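Local atomic coordinates of Blr3880 protein (Bradyrhizobium japonicum, PDB entry 2OOD), a protein that probably catalyses the zinc-dependent hydrolytic deamination of guanine to xanthine and ammonia, a step of purine breakdown. Residues A[84-88]-A[327-333]; A[117-123]-A[148-152]; A[128-133]-A[453-458]; A[265-271]-A[288-293]; A[413-418]-A[447-452]. All coordinates share one frame; numbering follows the deposited sequence.

In the fold
From the N terminus, interaction 1 opens just after barrel strand 70-81 and closes a long loop at 327-333, joining two active-site loops of the barrel. Within that span, interaction 2 closes a short loop between neighbouring helices 113-129 and 143-156, and interaction 4 ties together strands 269-272 and 291-294. Interaction 3 starts at 128-133, between the two segments of interaction 2, and closes only at 453-458, so it crosses interactions 1 and 2 while enclosing 4 and 5. Interaction 5 is a late, local closure joining the loops after strand 406-409 and before strand 453-458. Interactions 1, 2, 3 and 5 also reach the second subunit, whereas 4 does not; 3 and 4 lie on opposite sides of the chain's centre.

Interaction 1 of 5, residues A[84-88]-A[327-333]; sequences QTRVL and VGGGNRF
Leu88 reaches across to Val327 and Phe333 where two loops of the amidohydrolase barrel meet, one following strand 70-81 and the other following strand 320-323. The zinc ligands His81 and Asp326 lie just before segments 84-88 and 327-333.

The apolar contacts come first. Leu88 CB rests 3.9 Å from Val327 CG1, while Leu88 CD2 lies 3.9 Å from Phe333 CD1, the two side chains crossing at about a right angle. Thr85 CG2 approaches the far end of the same ring, 3.9 Å from Phe333 CZ. Within its own segment, Val327 CG2 sits over the centre of the Phe333 ring, 3.6 Å above its plane. With CG1 anti to the backbone N (chi1 165°), Val327 can send one methyl to Leu88 and the other to the ring. Phe123 of helix 113-129 packs on both Thr85 and Phe333.

No direct hydrogen bond joins the segments, so the polar link runs through solvent and a weaker contact. Asn331 CA makes a CA-H...O contact of 3.5 Å with Leu88 O, and the Asn331 amide turns to Met446 and Asp340 of the second subunit. Gln84 OE1 lies against Gly328 CA, while its NE2 is bonded to Glu107. Water 1 bridges the backbones, donating to Val87 O at 2.8 Å and to Gly328 O at 2.9 Å.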
# COMPACT_ATOMS: atom_id res chain seq x y z
N GLN A 84 -18.52 -5.77 6.36
CA GLN A 84 -17.42 -6.32 5.56
C GLN A 84 -16.12 -6.42 6.36
O GLN A 84 -15.07 -6.80 5.83
CB GLN A 84 -17.22 -5.47 4.32
CG GLN A 84 -18.34 -5.65 3.31
CD GLN A 84 -18.24 -4.67 2.16
OE1 GLN A 84 -17.15 -4.35 1.71
NE2 GLN A 84 -19.38 -4.21 1.67
N THR A 85 -16.22 -6.09 7.65
CA THR A 85 -15.09 -6.13 8.58
C THR A 85 -14.26 -7.41 8.53
O THR A 85 -13.05 -7.37 8.71
CB THR A 85 -15.58 -5.95 10.04
OG1 THR A 85 -16.19 -4.67 10.19
CG2 THR A 85 -14.43 -6.09 11.02
N ARG A 86 -14.92 -8.53 8.27
CA ARG A 86 -14.24 -9.81 8.27
C ARG A 86 -13.78 -10.32 6.91
O ARG A 86 -13.05 -11.31 6.83
CB ARG A 86 -15.15 -10.86 8.91
CG ARG A 86 -14.48 -12.16 9.27
CD ARG A 86 -15.45 -13.07 9.99
NE ARG A 86 -14.77 -14.23 10.55
CZ ARG A 86 -15.38 -15.20 11.22
NH1 ARG A 86 -16.70 -15.15 11.41
NH2 ARG A 86 -14.68 -16.22 11.71
N VAL A 87 -14.19 -9.64 5.84
CA VAL A 87 -13.83 -10.08 4.49
C VAL A 87 -13.09 -9.05 3.61
O VAL A 87 -13.34 -8.98 2.41
CB VAL A 87 -15.10 -10.56 3.75
CG1 VAL A 87 -15.65 -11.81 4.42
CG2 VAL A 87 -16.16 -9.47 3.76
N LEU A 88 -12.16 -8.30 4.19
CA LEU A 88 -11.46 -7.28 3.44
C LEU A 88 -10.31 -7.64 2.49
O LEU A 88 -9.56 -6.77 2.08
CB LEU A 88 -10.96 -6.18 4.39
CG LEU A 88 -10.32 -6.45 5.75
CD1 LEU A 88 -9.49 -7.69 5.74
CD2 LEU A 88 -9.47 -5.26 6.11
N VAL A 327 -13.44 -0.32 3.68
CA VAL A 327 -13.15 -1.69 4.07
C VAL A 327 -14.11 -2.69 3.43
O VAL A 327 -15.33 -2.60 3.51
CB VAL A 327 -13.13 -1.85 5.60
CG1 VAL A 327 -13.19 -3.33 5.96
CG2 VAL A 327 -11.86 -1.26 6.15
N GLY A 328 -13.48 -3.67 2.80
CA GLY A 328 -14.18 -4.69 2.08
C GLY A 328 -13.45 -4.49 0.77
O GLY A 328 -12.53 -5.23 0.44
N GLY A 329 -13.85 -3.44 0.06
CA GLY A 329 -13.23 -3.11 -1.21
C GLY A 329 -11.78 -2.79 -0.94
O GLY A 329 -10.90 -3.27 -1.65
N GLY A 330 -11.54 -1.97 0.08
CA GLY A 330 -10.19 -1.60 0.46
C GLY A 330 -9.65 -2.62 1.44
O GLY A 330 -10.43 -3.26 2.14
N ASN A 331 -8.33 -2.76 1.52
CA ASN A 331 -7.74 -3.75 2.42
C ASN A 331 -7.11 -3.20 3.69
O ASN A 331 -6.43 -3.94 4.40
CB ASN A 331 -6.72 -4.59 1.64
CG ASN A 331 -5.64 -3.74 0.97
OD1 ASN A 331 -5.90 -2.63 0.50
ND2 ASN A 331 -4.43 -4.27 0.91
N ARG A 332 -7.35 -1.93 3.98
CA ARG A 332 -6.78 -1.30 5.17
C ARG A 332 -7.82 -0.53 5.99
O ARG A 332 -8.66 0.16 5.42
CB ARG A 332 -5.67 -0.32 4.76
CG ARG A 332 -4.63 -0.89 3.82
CD ARG A 332 -3.79 -1.95 4.49
NE ARG A 332 -2.86 -2.56 3.55
CZ ARG A 332 -2.06 -3.58 3.84
NH1 ARG A 332 -2.07 -4.11 5.05
NH2 ARG A 332 -1.26 -4.07 2.90
N PHE A 333 -7.74 -0.65 7.31
CA PHE A 333 -8.68 0.04 8.20
C PHE A 333 -8.22 1.44 8.58
O PHE A 333 -9.02 2.27 8.98
CB PHE A 333 -8.88 -0.76 9.49
CG PHE A 333 -10.18 -1.50 9.56
CD1 PHE A 333 -10.29 -2.80 9.07
CD2 PHE A 333 -11.30 -0.91 10.12
CE1 PHE A 333 -11.50 -3.48 9.14
CE2 PHE A 333 -12.51 -1.59 10.20
CZ PHE A 333 -12.61 -2.87 9.71
O HOH W 1 -12.54 -8.04 -0.07
O HOH W 2 -9.91 -5.52 -0.03

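Interaction 2 of 5, residues A[117-123]-A[148-152]; sequences REGVKRF and ELFEE
Helix 113-129, which carries Val120, and helix 143-156, which carries Leu149, run in roughly the same direction here; the axes of the short segments approach to 9.2 Å with a crossing angle of -49°. Val120 is the side chain that fills the interface. Its CG1, anti to the backbone N (chi1 170°), reaches to 3.5 Å from Glu152 CB, and the two side chains slide past each other in opposite directions. Its other methyl, CG2, lies against the backbone N of Leu149 and 3.8 Å from Glu148 CB. Leu149 CD1 stands 4.1 Å from Val120 CG1 and, about a turn further along the first helix, 4.2 Å from Phe123 CD2.

The two helices flank strand 132-138 in the chain and belong to the outer helical layer of the amidohydrolase barrel. Leu82, from the loop after strand 70-81, touches Val120, Phe123 and Leu149.

At the outer end of the contact the link is ionic and wet. Arg117 NE is 3.7 Å from Glu148 OE1, a long salt bridge in which the guanidinium and carboxylate planes stand 81° apart. Water 3 lies at the guanidinium edge, in its plane, accepting from Arg117 NE and donating to Glu148 OE1, both at 2.8 Å. Water 4 joins Arg117 NH2 to Glu148 OE2, which also has Arg113 as a salt-bridge partner.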
# COMPACT_ATOMS: atom_id res chain seq x y z
N ARG A 117 -23.66 -7.97 16.67
CA ARG A 117 -23.09 -7.35 17.86
C ARG A 117 -21.57 -7.56 17.93
O ARG A 117 -20.83 -6.66 18.32
CB ARG A 117 -23.75 -7.90 19.12
CG ARG A 117 -23.25 -7.24 20.39
CD ARG A 117 -23.80 -7.91 21.64
NE ARG A 117 -25.24 -7.75 21.75
CZ ARG A 117 -26.11 -8.76 21.73
NH1 ARG A 117 -25.67 -10.01 21.61
NH2 ARG A 117 -27.41 -8.52 21.86
N GLU A 118 -21.11 -8.75 17.54
CA GLU A 118 -19.68 -9.03 17.57
C GLU A 118 -18.94 -8.27 16.48
O GLU A 118 -17.84 -7.75 16.71
CB GLU A 118 -19.43 -10.52 17.41
CG GLU A 118 -18.29 -11.00 18.28
CD GLU A 118 -17.46 -12.06 17.60
OE1 GLU A 118 -18.05 -13.01 17.01
OE2 GLU A 118 -16.20 -11.96 17.67
N GLY A 119 -19.52 -8.22 15.28
CA GLY A 119 -18.90 -7.50 14.18
C GLY A 119 -18.77 -6.04 14.54
O GLY A 119 -17.70 -5.45 14.39
N VAL A 120 -19.85 -5.44 15.04
CA VAL A 120 -19.84 -4.04 15.43
C VAL A 120 -18.73 -3.76 16.43
O VAL A 120 -18.10 -2.71 16.40
CB VAL A 120 -21.17 -3.62 16.06
CG1 VAL A 120 -21.03 -2.23 16.67
CG2 VAL A 120 -22.27 -3.63 15.01
N LYS A 121 -18.50 -4.72 17.32
CA LYS A 121 -17.47 -4.59 18.34
C LYS A 121 -16.09 -4.58 17.68
O LYS A 121 -15.27 -3.70 17.95
CB LYS A 121 -17.57 -5.76 19.32
CG LYS A 121 -16.57 -5.71 20.46
CD LYS A 121 -16.18 -7.12 20.90
CE LYS A 121 -15.23 -7.09 22.09
NZ LYS A 121 -14.04 -6.21 21.86
N ARG A 122 -15.84 -5.56 16.82
CA ARG A 122 -14.56 -5.66 16.13
C ARG A 122 -14.35 -4.52 15.14
O ARG A 122 -13.23 -4.06 14.94
CB ARG A 122 -14.47 -7.00 15.42
CG ARG A 122 -14.37 -8.17 16.36
CD ARG A 122 -14.69 -9.45 15.66
NE ARG A 122 -14.48 -10.61 16.51
CZ ARG A 122 -13.30 -11.01 16.97
NH1 ARG A 122 -12.19 -10.34 16.65
NH2 ARG A 122 -13.21 -12.09 17.73
N PHE A 123 -15.45 -4.07 14.54
CA PHE A 123 -15.41 -2.98 13.58
C PHE A 123 -14.90 -1.71 14.27
O PHE A 123 -13.96 -1.08 13.80
CB PHE A 123 -16.82 -2.76 13.03
CG PHE A 123 -16.95 -1.58 12.11
CD1 PHE A 123 -16.42 -1.61 10.83
CD2 PHE A 123 -17.64 -0.44 12.52
CE1 PHE A 123 -16.58 -0.53 9.96
CE2 PHE A 123 -17.80 0.65 11.67
CZ PHE A 123 -17.27 0.60 10.39
N GLU A 148 -27.35 -2.34 16.23
CA GLU A 148 -26.18 -2.70 17.02
C GLU A 148 -25.03 -1.71 16.86
O GLU A 148 -24.27 -1.49 17.80
CB GLU A 148 -25.70 -4.11 16.67
CG GLU A 148 -26.63 -5.22 17.12
CD GLU A 148 -26.96 -5.15 18.60
OE1 GLU A 148 -26.02 -4.95 19.41
OE2 GLU A 148 -28.14 -5.29 18.96
N LEU A 149 -24.89 -1.12 15.67
CA LEU A 149 -23.82 -0.17 15.41
C LEU A 149 -24.04 1.15 16.14
O LEU A 149 -23.13 1.68 16.78
CB LEU A 149 -23.68 0.11 13.91
CG LEU A 149 -22.72 1.26 13.57
CD1 LEU A 149 -21.31 0.89 13.95
CD2 LEU A 149 -22.80 1.59 12.11
N PHE A 150 -25.24 1.69 16.04
CA PHE A 150 -25.54 2.95 16.72
C PHE A 150 -25.40 2.82 18.23
O PHE A 150 -24.88 3.72 18.89
CB PHE A 150 -26.96 3.41 16.39
CG PHE A 150 -27.07 4.16 15.10
CD1 PHE A 150 -26.31 5.31 14.88
CD2 PHE A 150 -27.96 3.75 14.11
CE1 PHE A 150 -26.45 6.05 13.71
CE2 PHE A 150 -28.11 4.49 12.93
CZ PHE A 150 -27.35 5.64 12.73
N GLU A 151 -25.86 1.71 18.77
CA GLU A 151 -25.81 1.50 20.21
C GLU A 151 -24.41 1.31 20.79
O GLU A 151 -24.11 1.85 21.85
CB GLU A 151 -26.74 0.35 20.59
CG GLU A 151 -28.17 0.84 20.82
CD GLU A 151 -29.22 -0.23 20.62
OE1 GLU A 151 -29.03 -1.37 21.09
OE2 GLU A 151 -30.27 0.08 20.00
N GLU A 152 -23.55 0.57 20.09
CA GLU A 152 -22.19 0.37 20.57
C GLU A 152 -21.43 1.68 20.38
O GLU A 152 -20.46 1.95 21.08
CB GLU A 152 -21.50 -0.75 19.79
CG GLU A 152 -20.05 -0.95 20.15
CD GLU A 152 -19.84 -1.24 21.63
OE1 GLU A 152 -20.84 -1.46 22.34
OE2 GLU A 152 -18.67 -1.25 22.09
O HOH W 3 -26.77 -5.46 22.06
O HOH W 4 -29.13 -6.71 21.77

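Interaction 3 of 5, residues A[128-133]-A[453-458]; sequences LAAGTT and VDETWV
Thr456 stands over the C-terminal end of helix 113-129 and donates a hydrogen bond from its hydroxyl to Leu128 O, joining a helix of the amidohydrolase barrel to strand 453-458. That strand lies between strands 406-409 and 461-465, antiparallel to both. The helix ends in a Schellman motif, with Gly131 taking the positive phi.

Thr456 makes the one hydrogen bond between the segments. Its OG1 is anti to the carbonyl carbon (chi1 -57°), which brings the hydroxyl to Leu128 O at 2.7 Å; the donor is tilted 20° from the carbonyl plane and the C=O...donor angle is 153°. Leu128 O also accepts from Gly131 N, so the last turn's carbonyl is gripped by two donors. The CG2 methyl of Thr456, anti to the backbone N, packs 3.6 Å from Thr133 CG2, the two threonines passing each other in opposite directions. Leu128 crosses Thr456 and Val458 at about right angles, its CD2 lying 3.9 Å from Thr456 CG2 and 4.1 Å from Val458 CG2.

Val453 sets its methyls against the turn: CG2 lies 3.5 Å from Ala130 O, and CG1 is 3.9 Å from Gly131 CA. Val453 and Thr456 can both face the helix end because Asp454 and Glu455 together face Ala408, forming a classic beta bulge that shifts the alternation of the strand. Trp457, whose CB leads away from the helix end, stacks on Phe406, and its NE1 donates in the ring plane to the anti lone pair of Glu455 OE1 at 3.0 Å.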
# COMPACT_ATOMS: atom_id res chain seq x y z
N LEU A 128 -10.56 2.29 16.02
CA LEU A 128 -9.87 3.03 17.06
C LEU A 128 -8.37 2.74 17.08
O LEU A 128 -7.56 3.65 17.25
CB LEU A 128 -10.48 2.72 18.43
CG LEU A 128 -11.91 3.22 18.65
CD1 LEU A 128 -12.43 2.67 19.96
CD2 LEU A 128 -11.95 4.74 18.66
N ALA A 129 -8.02 1.48 16.89
CA ALA A 129 -6.62 1.09 16.87
C ALA A 129 -5.97 1.64 15.62
O ALA A 129 -4.75 1.62 15.48
CB ALA A 129 -6.50 -0.42 16.90
N ALA A 130 -6.80 2.13 14.70
CA ALA A 130 -6.31 2.67 13.44
C ALA A 130 -6.25 4.19 13.41
O ALA A 130 -5.68 4.77 12.49
CB ALA A 130 -7.16 2.16 12.29
N GLY A 131 -6.84 4.84 14.41
CA GLY A 131 -6.81 6.29 14.45
C GLY A 131 -8.10 6.97 14.04
O GLY A 131 -8.21 8.19 14.13
N THR A 132 -9.08 6.19 13.59
CA THR A 132 -10.37 6.72 13.16
C THR A 132 -11.33 6.86 14.32
O THR A 132 -11.63 5.87 14.99
CB THR A 132 -11.04 5.83 12.10
OG1 THR A 132 -10.23 5.77 10.92
CG2 THR A 132 -12.40 6.38 11.72
N THR A 133 -11.81 8.07 14.55
CA THR A 133 -12.75 8.32 15.63
C THR A 133 -14.16 8.58 15.11
O THR A 133 -15.13 8.44 15.86
CB THR A 133 -12.31 9.52 16.48
OG1 THR A 133 -12.15 10.67 15.63
CG2 THR A 133 -11.00 9.23 17.16
N VAL A 453 -0.10 4.97 15.38
CA VAL A 453 -1.21 5.40 16.22
C VAL A 453 -0.94 4.87 17.62
O VAL A 453 -1.09 3.68 17.88
CB VAL A 453 -2.54 4.84 15.69
CG1 VAL A 453 -3.69 5.27 16.59
CG2 VAL A 453 -2.76 5.33 14.28
N ASP A 454 -0.54 5.77 18.51
CA ASP A 454 -0.22 5.37 19.88
C ASP A 454 -1.40 5.51 20.85
O ASP A 454 -1.58 4.68 21.74
CB ASP A 454 0.97 6.18 20.39
CG ASP A 454 1.63 5.55 21.60
OD1 ASP A 454 2.03 4.36 21.50
OD2 ASP A 454 1.74 6.23 22.64
N GLU A 455 -2.20 6.56 20.68
CA GLU A 455 -3.35 6.76 21.55
C GLU A 455 -4.49 7.36 20.75
O GLU A 455 -4.28 8.24 19.92
CB GLU A 455 -2.99 7.69 22.70
CG GLU A 455 -1.91 7.17 23.64
CD GLU A 455 -1.61 8.13 24.79
OE1 GLU A 455 -2.49 8.96 25.10
OE2 GLU A 455 -0.52 8.03 25.38
N THR A 456 -5.71 6.88 21.01
CA THR A 456 -6.89 7.40 20.33
C THR A 456 -7.86 7.86 21.42
O THR A 456 -8.23 7.08 22.29
CB THR A 456 -7.59 6.33 19.47
OG1 THR A 456 -6.66 5.81 18.51
CG2 THR A 456 -8.77 6.93 18.74
N TRP A 457 -8.25 9.13 21.38
CA TRP A 457 -9.16 9.68 22.38
C TRP A 457 -10.49 10.08 21.77
O TRP A 457 -10.54 10.56 20.64
CB TRP A 457 -8.53 10.92 23.04
CG TRP A 457 -7.25 10.65 23.80
CD1 TRP A 457 -6.11 10.10 23.31
CD2 TRP A 457 -7.00 10.94 25.19
NE1 TRP A 457 -5.15 10.03 24.30
CE2 TRP A 457 -5.68 10.54 25.46
CE3 TRP A 457 -7.76 11.50 26.22
CZ2 TRP A 457 -5.10 10.68 26.73
CZ3 TRP A 457 -7.18 11.65 27.48
CH2 TRP A 457 -5.87 11.24 27.72
N VAL A 458 -11.56 9.89 22.52
CA VAL A 458 -12.90 10.25 22.06
C VAL A 458 -13.57 11.02 23.19
O VAL A 458 -13.80 10.47 24.27
CB VAL A 458 -13.74 9.01 21.76
CG1 VAL A 458 -15.11 9.42 21.28
CG2 VAL A 458 -13.04 8.17 20.72

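Interaction 4 of 5, residues A[265-271]-A[288-293]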
# COMPACT_ATOMS: atom_id res chain seq x y z
N VAL A 265 -29.11 14.59 -4.50
CA VAL A 265 -27.87 15.36 -4.58
C VAL A 265 -27.99 16.77 -4.03
O VAL A 265 -28.84 17.54 -4.46
CB VAL A 265 -27.33 15.44 -6.02
CG1 VAL A 265 -26.06 16.27 -6.06
CG2 VAL A 265 -27.05 14.05 -6.55
N GLY A 266 -27.11 17.08 -3.09
CA GLY A 266 -27.10 18.39 -2.45
C GLY A 266 -26.29 18.28 -1.17
O GLY A 266 -25.54 17.31 -1.02
N PRO A 267 -26.41 19.22 -0.22
CA PRO A 267 -25.65 19.13 1.03
C PRO A 267 -25.88 17.83 1.77
O PRO A 267 -26.99 17.30 1.78
CB PRO A 267 -26.14 20.34 1.82
CG PRO A 267 -26.40 21.34 0.75
CD PRO A 267 -27.13 20.51 -0.30
N LYS A 268 -24.82 17.31 2.39
CA LYS A 268 -24.89 16.07 3.15
C LYS A 268 -25.02 14.81 2.30
O LYS A 268 -25.37 13.74 2.81
CB LYS A 268 -26.04 16.14 4.16
CG LYS A 268 -25.82 17.15 5.28
CD LYS A 268 -26.96 17.15 6.28
CE LYS A 268 -26.74 18.17 7.38
NZ LYS A 268 -27.79 18.11 8.43
N PHE A 269 -24.76 14.94 1.01
CA PHE A 269 -24.80 13.80 0.10
C PHE A 269 -23.36 13.35 -0.11
O PHE A 269 -22.47 14.18 -0.34
CB PHE A 269 -25.38 14.18 -1.26
CG PHE A 269 -25.22 13.11 -2.32
CD1 PHE A 269 -26.23 12.19 -2.56
CD2 PHE A 269 -24.06 13.04 -3.09
CE1 PHE A 269 -26.10 11.22 -3.56
CE2 PHE A 269 -23.93 12.08 -4.10
CZ PHE A 269 -24.95 11.17 -4.32
N SER A 270 -23.11 12.05 -0.04
CA SER A 270 -21.76 11.55 -0.26
C SER A 270 -21.81 10.45 -1.30
O SER A 270 -22.52 9.46 -1.13
CB SER A 270 -21.17 11.01 1.04
OG SER A 270 -20.89 12.05 1.95
N GLY A 271 -21.07 10.63 -2.39
CA GLY A 271 -21.02 9.63 -3.44
C GLY A 271 -19.65 8.98 -3.43
O GLY A 271 -18.67 9.62 -3.77
N LYS A 288 -24.21 22.09 -6.43
CA LYS A 288 -25.24 21.71 -5.46
C LYS A 288 -24.71 21.49 -4.04
O LYS A 288 -25.48 21.38 -3.09
CB LYS A 288 -25.97 20.45 -5.92
CG LYS A 288 -26.68 20.58 -7.27
CD LYS A 288 -27.65 19.43 -7.47
CE LYS A 288 -28.39 19.53 -8.80
NZ LYS A 288 -27.43 19.54 -9.94
N GLY A 289 -23.38 21.42 -3.90
CA GLY A 289 -22.79 21.22 -2.59
C GLY A 289 -22.65 19.76 -2.17
O GLY A 289 -22.40 19.48 -0.99
N ALA A 290 -22.81 18.84 -3.10
CA ALA A 290 -22.68 17.42 -2.80
C ALA A 290 -21.19 17.07 -2.67
O ALA A 290 -20.34 17.81 -3.16
CB ALA A 290 -23.33 16.59 -3.90
N ALA A 291 -20.88 15.96 -2.02
CA ALA A 291 -19.49 15.57 -1.83
C ALA A 291 -19.15 14.20 -2.37
O ALA A 291 -20.01 13.33 -2.47
CB ALA A 291 -19.14 15.64 -0.35
N VAL A 292 -17.89 14.00 -2.73
CA VAL A 292 -17.44 12.72 -3.24
C VAL A 292 -16.44 12.16 -2.23
O VAL A 292 -15.78 12.91 -1.52
CB VAL A 292 -16.76 12.87 -4.64
CG1 VAL A 292 -15.52 13.71 -4.53
CG2 VAL A 292 -16.41 11.51 -5.19
N VAL A 293 -16.36 10.83 -2.14
CA VAL A 293 -15.45 10.20 -1.20
C VAL A 293 -14.40 9.40 -1.96
O VAL A 293 -14.71 8.40 -2.59
CB VAL A 293 -16.20 9.26 -0.23
CG1 VAL A 293 -15.24 8.74 0.82
CG2 VAL A 293 -17.36 9.99 0.43
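Phe269 and Ala291 start the close-knit half of this contact, where two parallel strands are laced together by their backbones. Ala291 N donates to Phe269 O at 2.9 Å, Gly271 N donates to Ala291 O at 2.9 Å, and Val293 N donates to Gly271 O at 3.1 Å. The chain thus alternates between giving and taking, as parallel pairing requires. Just before the strands, Ala290 CB wedges between two apolar groups, 3.5 Å from Val265 CG1 and 3.7 Å from Phe269 CD2, while Val265 CG2 lies over the centre of the Phe269 ring.

The other end is looser and reaches solvent. Lys288 crosses Val265 at about a right angle, bringing its CD to 3.8 Å from Val265 CG1, and its NZ goes on to a salt bridge with Glu260. Exposed Pro267 rests its CD 3.4 Å from Lys288 O, at the turn from Gly266 to Phe269.

Strand 269-272, helix 279-288 and strand 291-294 make up one beta-alpha-beta unit of the TIM barrel, and the Val293 side chain lies about 4 Å from that of the zinc ligand His79.

Interaction 5 of 5, residues A[413-418]-A[447-452]; sequences GGQLAQ and VGDDRC
Val447 O is held by two donors. Gln415 NE2 binds it at 2.8 Å on a lone pair in the carbonyl plane, with an N-H...O angle of 160°, and water 5 donates to it at 2.9 Å. The same water accepts from Gln415 N at 2.9 Å and donates to Asp449 OD2 at 3.0 Å, so it ties the backbone of one loop to two groups of the other. Gln415 carries its CG between the backbone N and the carbonyl carbon (chi1 63°), and the extended chain beyond brings the amide across Val447 at about a right angle. Its amide also pairs with Asn331 and Phe333 of the second subunit.

Gln418 meets Val447 at a slant from the other end of the turn formed by Gln415 to Gln418, its OE1 lying 3.6 Å from Val447 CB. Where Gly414 and Gly448 face each other the backbones approach closely, the two CA atoms being 4.1 Å apart. The guanidinium of Arg451 lies with one face over the peptide after Gly414, whose C is 3.4 Å above its plane. Arg451 NH2 forms a salt bridge with Asp450 of the second subunit.

The contact joins two connections: the loop leading from strand 406-409 into helix 418-422, and the one from the end of helix 434-447 into strand 453-458, both beside the dimer interface.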
# COMPACT_ATOMS: atom_id res chain seq x y z
N GLY A 413 6.96 5.11 14.70
CA GLY A 413 6.30 3.83 14.50
C GLY A 413 6.27 3.36 13.06
O GLY A 413 6.28 4.17 12.13
N GLY A 414 6.24 2.05 12.87
CA GLY A 414 6.20 1.50 11.53
C GLY A 414 7.35 0.54 11.29
O GLY A 414 7.96 0.07 12.24
N GLN A 415 7.64 0.26 10.03
CA GLN A 415 8.72 -0.65 9.68
C GLN A 415 10.03 -0.20 10.33
O GLN A 415 10.18 0.95 10.74
CB GLN A 415 8.88 -0.72 8.15
CG GLN A 415 9.26 0.61 7.51
CD GLN A 415 9.25 0.55 6.00
OE1 GLN A 415 9.84 -0.34 5.40
NE2 GLN A 415 8.59 1.52 5.38
N LEU A 416 10.99 -1.13 10.40
CA LEU A 416 12.29 -0.88 11.00
C LEU A 416 13.01 0.38 10.53
O LEU A 416 13.69 1.04 11.32
CB LEU A 416 13.21 -2.08 10.74
CG LEU A 416 13.89 -2.77 11.92
CD1 LEU A 416 15.12 -3.51 11.42
CD2 LEU A 416 14.29 -1.75 12.96
N ALA A 417 12.87 0.71 9.25
CA ALA A 417 13.54 1.87 8.66
C ALA A 417 13.07 3.25 9.11
O ALA A 417 13.79 4.23 8.92
CB ALA A 417 13.47 1.78 7.15
N GLN A 418 11.88 3.33 9.68
CA GLN A 418 11.32 4.61 10.11
C GLN A 418 12.14 5.59 10.93
O GLN A 418 12.38 6.72 10.51
CB GLN A 418 10.01 4.40 10.88
CG GLN A 418 8.76 4.71 10.12
CD GLN A 418 8.58 6.18 9.80
OE1 GLN A 418 9.49 6.85 9.29
NE2 GLN A 418 7.39 6.70 10.07
N VAL A 447 6.13 5.97 5.10
CA VAL A 447 7.06 4.97 5.62
C VAL A 447 6.48 4.14 6.76
O VAL A 447 6.94 3.03 7.01
CB VAL A 447 8.37 5.62 6.08
CG1 VAL A 447 9.38 4.55 6.42
CG2 VAL A 447 8.91 6.52 5.00
N GLY A 448 5.48 4.69 7.45
CA GLY A 448 4.86 3.97 8.55
C GLY A 448 3.47 3.45 8.22
O GLY A 448 3.09 3.37 7.05
N ASP A 449 2.73 3.06 9.26
CA ASP A 449 1.36 2.55 9.12
C ASP A 449 0.59 2.75 10.43
O ASP A 449 0.84 3.73 11.14
CB ASP A 449 1.33 1.08 8.69
CG ASP A 449 2.32 0.22 9.44
OD1 ASP A 449 2.43 0.39 10.67
OD2 ASP A 449 2.98 -0.64 8.81
N ASP A 450 -0.34 1.86 10.78
CA ASP A 450 -1.08 2.09 12.02
C ASP A 450 -0.25 1.97 13.29
O ASP A 450 -0.70 2.39 14.36
CB ASP A 450 -2.35 1.21 12.11
CG ASP A 450 -2.07 -0.27 12.27
OD1 ASP A 450 -1.26 -0.66 13.13
OD2 ASP A 450 -2.68 -1.06 11.53
N ARG A 451 0.97 1.44 13.18
CA ARG A 451 1.84 1.33 14.35
C ARG A 451 2.18 2.75 14.83
O ARG A 451 2.75 2.93 15.90
CB ARG A 451 3.13 0.56 14.01
CG ARG A 451 2.91 -0.71 13.21
CD ARG A 451 3.82 -1.86 13.61
NE ARG A 451 4.94 -2.18 12.71
CZ ARG A 451 4.87 -2.29 11.38
NH1 ARG A 451 3.73 -2.08 10.74
NH2 ARG A 451 5.93 -2.66 10.69
N CYS A 452 1.83 3.75 14.03
CA CYS A 452 2.10 5.14 14.38
C CYS A 452 1.00 5.71 15.27
O CYS A 452 1.14 6.80 15.82
CB CYS A 452 2.25 5.99 13.12
SG CYS A 452 3.76 5.65 12.22
O HOH W 5 5.59 0.71 8.02